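Local coordinates for protein MSM0273 (Mycobacterium smegmatis, PDB 5L37) that forms pentamers that probably cap the vertices of the RMM bacterial microcompartment shell, at residues F39-A53 / P67-T79. Numbering follows the deposited sequence.
Sequences FDVLGSGVGEHVLIA and PPIDALIIGSIDT
Strand 71-76 closes the small OB-type beta barrel of this EutN/CcmL shell protein, bridged at Leu72 to Phe39, near the end of strand 35-40, while its other edge runs antiparallel to 49-53. Toward Phe39 there are two nearly straight bonds: Phe39 N gives to Ala71 O (2.9 Å), and Ile73 N meets Phe39 O. On the other side, Ala53 and Leu72 exchange both backbone bonds. A beta bulge follows, in which Ile74 and Gly75 together face Leu51: Ile74 N binds Leu51 O at 2.8 Å and Gly75 O takes Leu51 N. Beyond it the pairing continues one residue out of step, with Ile77 N on His49 O.

Ile73 points into the barrel. With its CG1 anti to the carbonyl carbon (chi1 -75°), that branch slants across Ile52 CG1 at 3.8 Å and reaches Val50 CG2; Ile73 CG2 turns the other way, 3.6 Å from Asp40 OD1 and close to Ser44 OG. Leu25, Val27 and Ala38 of the neighbouring strands also pack into this core. On the sheet's other face Leu51 CD2 lies 3.9 Å from Ile74 CD1, and Ala53 CB meets Ile74 CG2. Leu72 CD1 comes to the edge of the Phe39 ring, whereas Ile69 CG2 packs against Phe39 CB.

Asp40 organises the loop after strand 35-40. Its OD2 receives Ser44 N on the syn lone pair (2.8 Å), and OD1 takes Ser44 OG; water 1 donates to Asp40 OD1 and to Ile73 O, each at 2.7 Å, and accepts from Val41 N, tying the loop to strand 71-76. Further on, Gly45 N meets Glu48 OE1 head-on across a type II turn. The backbone of Ile74, Ser76 and Asp78 also hydrogen-bonds to a neighbouring subunit, whose Ile16 packs on Leu42 and Ile74.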
loop_
_atom_site.group_PDB
_atom_site.type_symbol
_atom_site.label_atom_id
_atom_site.label_comp_id
_atom_site.label_asym_id
_atom_site.label_seq_id
_atom_site.Cartn_x
_atom_site.Cartn_y
_atom_site.Cartn_z
ATOM N N PHE C 39 -10.636 9.917 6.757
ATOM C CA PHE C 39 -11.123 10.159 8.111
ATOM C C PHE C 39 -10.569 11.468 8.638
ATOM O O PHE C 39 -9.432 11.809 8.356
ATOM C CB PHE C 39 -10.722 9.002 9.049
ATOM C CG PHE C 39 -11.554 8.926 10.273
ATOM C CD1 PHE C 39 -12.847 8.457 10.176
ATOM C CD2 PHE C 39 -11.062 9.318 11.529
ATOM C CE1 PHE C 39 -13.671 8.376 11.297
ATOM C CE2 PHE C 39 -11.871 9.249 12.675
ATOM C CZ PHE C 39 -13.185 8.777 12.550
ATOM N N ASP C 40 -11.378 12.193 9.386
ATOM C CA ASP C 40 -10.959 13.499 9.905
ATOM C C ASP C 40 -11.272 13.637 11.371
ATOM O O ASP C 40 -12.412 13.390 11.797
ATOM C CB ASP C 40 -11.672 14.600 9.146
ATOM C CG ASP C 40 -11.216 15.983 9.581
ATOM O OD1 ASP C 40 -10.039 16.305 9.417
ATOM O OD2 ASP C 40 -12.085 16.768 9.937
ATOM N N VAL C 41 -10.272 14.071 12.141
ATOM C CA VAL C 41 -10.455 14.332 13.562
ATOM C C VAL C 41 -10.249 15.817 13.887
ATOM O O VAL C 41 -10.451 16.238 15.021
ATOM C CB VAL C 41 -9.503 13.501 14.432
ATOM C CG1 VAL C 41 -9.777 11.961 14.211
ATOM C CG2 VAL C 41 -8.038 13.806 14.115
ATOM N N LEU C 42 -9.819 16.591 12.892
ATOM C CA LEU C 42 -9.498 18.022 13.063
ATOM C C LEU C 42 -10.635 19.021 12.851
ATOM O O LEU C 42 -10.410 20.237 12.938
ATOM C CB LEU C 42 -8.338 18.391 12.140
ATOM C CG LEU C 42 -7.004 17.746 12.542
ATOM C CD1 LEU C 42 -5.926 18.000 11.434
ATOM C CD2 LEU C 42 -6.523 18.254 13.918
ATOM N N GLY C 43 -11.794 18.562 12.398
ATOM C CA GLY C 43 -12.870 19.491 12.137
ATOM C C GLY C 43 -12.612 20.241 10.844
ATOM O O GLY C 43 -12.987 21.430 10.705
ATOM N N SER C 44 -12.045 19.538 9.867
ATOM C CA SER C 44 -11.748 20.137 8.560
ATOM C C SER C 44 -13.019 20.497 7.819
ATOM O O SER C 44 -14.033 19.831 7.972
ATOM C CB SER C 44 -10.929 19.166 7.691
ATOM O OG SER C 44 -9.733 18.770 8.363
ATOM N N GLY C 45 -12.959 21.587 7.049
ATOM C CA GLY C 45 -14.135 22.091 6.346
ATOM C C GLY C 45 -14.171 21.884 4.843
ATOM O O GLY C 45 -13.142 21.653 4.238
ATOM N N VAL C 46 -15.361 21.973 4.240
ATOM C CA VAL C 46 -15.463 21.857 2.795
ATOM C C VAL C 46 -14.672 22.983 2.146
ATOM O O VAL C 46 -14.761 24.153 2.552
ATOM C CB VAL C 46 -16.927 21.869 2.308
ATOM C CG1 VAL C 46 -16.988 22.020 0.818
ATOM C CG2 VAL C 46 -17.605 20.603 2.712
ATOM N N GLY C 47 -13.884 22.636 1.143
ATOM C CA GLY C 47 -13.100 23.624 0.429
ATOM C C GLY C 47 -11.703 23.750 0.992
ATOM O O GLY C 47 -10.832 24.363 0.388
ATOM N N GLU C 48 -11.485 23.172 2.163
ATOM C CA GLU C 48 -10.188 23.273 2.814
ATOM C C GLU C 48 -9.129 22.387 2.161
ATOM O O GLU C 48 -9.394 21.269 1.727
ATOM C CB GLU C 48 -10.316 22.875 4.274
ATOM C CG GLU C 48 -9.071 23.038 5.084
ATOM C CD GLU C 48 -9.343 22.776 6.559
ATOM O OE1 GLU C 48 -10.534 22.757 6.961
ATOM O OE2 GLU C 48 -8.368 22.562 7.311
ATOM N N HIS C 49 -7.921 22.908 2.069
ATOM C CA HIS C 49 -6.820 22.134 1.545
ATOM C C HIS C 49 -6.107 21.409 2.662
ATOM O O HIS C 49 -5.644 22.044 3.612
ATOM C CB HIS C 49 -5.851 23.047 0.795
ATOM C CG HIS C 49 -6.524 23.829 -0.279
ATOM N ND1 HIS C 49 -7.026 23.245 -1.412
ATOM C CD2 HIS C 49 -6.792 25.155 -0.381
ATOM C CE1 HIS C 49 -7.609 24.170 -2.161
ATOM N NE2 HIS C 49 -7.464 25.338 -1.563
ATOM N N VAL C 50 -5.989 20.091 2.523
ATOM C CA VAL C 50 -5.509 19.258 3.623
ATOM C C VAL C 50 -4.424 18.298 3.143
ATOM O O VAL C 50 -4.253 18.083 1.947
ATOM C CB VAL C 50 -6.644 18.433 4.262
ATOM C CG1 VAL C 50 -7.696 19.367 4.906
ATOM C CG2 VAL C 50 -7.323 17.576 3.223
ATOM N N LEU C 51 -3.719 17.727 4.108
ATOM C CA LEU C 51 -2.659 16.753 3.898
ATOM C C LEU C 51 -3.160 15.402 4.413
ATOM O O LEU C 51 -3.647 15.336 5.536
ATOM C CB LEU C 51 -1.422 17.198 4.678
ATOM C CG LEU C 51 -0.127 16.448 4.461
ATOM C CD1 LEU C 51 0.243 16.588 2.933
ATOM C CD2 LEU C 51 0.919 17.043 5.407
ATOM N N ILE C 52 -3.073 14.357 3.596
ATOM C CA ILE C 52 -3.599 13.033 3.933
ATOM C C ILE C 52 -2.500 12.003 3.996
ATOM O O ILE C 52 -1.627 11.975 3.099
ATOM C CB ILE C 52 -4.635 12.586 2.894
ATOM C CG1 ILE C 52 -5.835 13.546 3.083
ATOM C CG2 ILE C 52 -5.045 11.124 3.122
ATOM C CD1 ILE C 52 -6.815 13.407 2.020
ATOM N N ALA C 53 -2.556 11.144 5.009
ATOM C CA ALA C 53 -1.700 9.929 5.039
ATOM C C ALA C 53 -2.555 8.698 4.816
ATOM O O ALA C 53 -3.722 8.665 5.233
ATOM C CB ALA C 53 -0.970 9.813 6.368
ATOM N N PRO C 67 -8.407 1.035 14.461
ATOM C CA PRO C 67 -9.637 1.150 13.660
ATOM C C PRO C 67 -9.432 0.818 12.194
ATOM O O PRO C 67 -8.316 0.957 11.657
ATOM C CB PRO C 67 -10.027 2.603 13.793
ATOM C CG PRO C 67 -8.719 3.342 14.048
ATOM C CD PRO C 67 -7.876 2.348 14.856
ATOM N N PRO C 68 -10.517 0.446 11.523
ATOM C CA PRO C 68 -10.435 0.032 10.123
ATOM C C PRO C 68 -10.448 1.245 9.179
ATOM O O PRO C 68 -11.369 1.438 8.368
ATOM C CB PRO C 68 -11.679 -0.844 9.960
ATOM C CG PRO C 68 -12.703 -0.153 10.858
ATOM C CD PRO C 68 -11.903 0.381 12.062
ATOM N N ILE C 69 -9.387 2.055 9.301
ATOM C CA ILE C 69 -9.266 3.337 8.612
ATOM C C ILE C 69 -7.956 3.328 7.840
ATOM O O ILE C 69 -6.888 3.069 8.451
ATOM C CB ILE C 69 -9.261 4.490 9.668
ATOM C CG1 ILE C 69 -10.613 4.525 10.383
ATOM C CG2 ILE C 69 -8.903 5.835 9.037
ATOM C CD1 ILE C 69 -11.739 4.846 9.456
ATOM N N ASP C 70 -8.014 3.624 6.533
ATOM C CA ASP C 70 -6.805 3.589 5.680
ATOM C C ASP C 70 -6.484 4.978 5.044
ATOM O O ASP C 70 -5.687 5.071 4.107
ATOM C CB ASP C 70 -6.986 2.510 4.582
ATOM C CG ASP C 70 -8.107 2.859 3.567
ATOM O OD1 ASP C 70 -8.658 3.961 3.685
ATOM O OD2 ASP C 70 -8.376 2.051 2.647
ATOM N N ALA C 71 -7.094 6.050 5.559
ATOM C CA ALA C 71 -6.788 7.414 5.083
ATOM C C ALA C 71 -7.169 8.400 6.162
ATOM O O ALA C 71 -8.269 8.292 6.713
ATOM C CB ALA C 71 -7.565 7.715 3.785
ATOM N N LEU C 72 -6.245 9.283 6.513
ATOM C CA LEU C 72 -6.415 10.199 7.655
ATOM C C LEU C 72 -5.904 11.554 7.253
ATOM O O LEU C 72 -4.800 11.682 6.757
ATOM C CB LEU C 72 -5.634 9.699 8.885
ATOM C CG LEU C 72 -5.664 10.585 10.134
ATOM C CD1 LEU C 72 -7.109 10.675 10.733
ATOM C CD2 LEU C 72 -4.704 9.977 11.144
ATOM N N ILE C 73 -6.719 12.579 7.505
ATOM C CA ILE C 73 -6.231 13.947 7.352
ATOM C C ILE C 73 -5.311 14.300 8.508
ATOM O O ILE C 73 -5.697 14.197 9.681
ATOM C CB ILE C 73 -7.438 14.901 7.256
ATOM C CG1 ILE C 73 -8.075 14.755 5.862
ATOM C CG2 ILE C 73 -6.988 16.363 7.543
ATOM C CD1 ILE C 73 -9.568 15.339 5.794
ATOM N N ILE C 74 -4.071 14.683 8.200
ATOM C CA ILE C 74 -3.131 14.936 9.290
ATOM C C ILE C 74 -2.886 16.425 9.510
ATOM O O ILE C 74 -2.204 16.784 10.467
ATOM C CB ILE C 74 -1.752 14.171 9.106
ATOM C CG1 ILE C 74 -1.030 14.652 7.880
ATOM C CG2 ILE C 74 -1.977 12.659 9.041
ATOM C CD1 ILE C 74 0.409 14.059 7.803
ATOM N N GLY C 75 -3.403 17.293 8.634
ATOM C CA GLY C 75 -3.240 18.734 8.880
ATOM C C GLY C 75 -3.797 19.547 7.720
ATOM O O GLY C 75 -4.149 18.988 6.663
ATOM N N SER C 76 -3.912 20.852 7.914
ATOM C CA SER C 76 -4.292 21.712 6.790
ATOM C C SER C 76 -3.050 22.344 6.218
ATOM O O SER C 76 -2.009 22.397 6.881
ATOM C CB SER C 76 -5.345 22.767 7.176
ATOM O OG SER C 76 -4.818 23.616 8.132
ATOM N N ILE C 77 -3.126 22.763 4.957
ATOM C CA ILE C 77 -1.952 23.294 4.259
ATOM C C ILE C 77 -1.927 24.817 4.385
ATOM O O ILE C 77 -2.883 25.519 3.992
ATOM C CB ILE C 77 -1.987 22.887 2.793
ATOM C CG1 ILE C 77 -2.006 21.345 2.720
ATOM C CG2 ILE C 77 -0.828 23.465 2.010
ATOM C CD1 ILE C 77 -2.267 20.832 1.384
ATOM N N ASP C 78 -0.807 25.322 4.888
ATOM C CA ASP C 78 -0.658 26.745 5.089
ATOM C C ASP C 78 -0.519 27.445 3.742
ATOM O O ASP C 78 0.042 26.865 2.777
ATOM C CB ASP C 78 0.580 27.117 5.927
ATOM C CG ASP C 78 0.633 26.475 7.311
ATOM O OD1 ASP C 78 -0.310 25.807 7.751
ATOM O OD2 ASP C 78 1.588 26.882 8.030
ATOM N N THR C 79 -0.928 28.706 3.719
ATOM C CA THR C 79 -0.853 29.443 2.450
ATOM C C THR C 79 0.546 29.743 1.963
ATOM O O THR C 79 0.730 30.125 0.804
ATOM C CB THR C 79 -1.640 30.759 2.527
ATOM O OG1 THR C 79 -1.203 31.556 3.648
ATOM C CG2 THR C 79 -3.104 30.430 2.657
HETATM O O HOH W 1 -8.046 14.988 10.773
#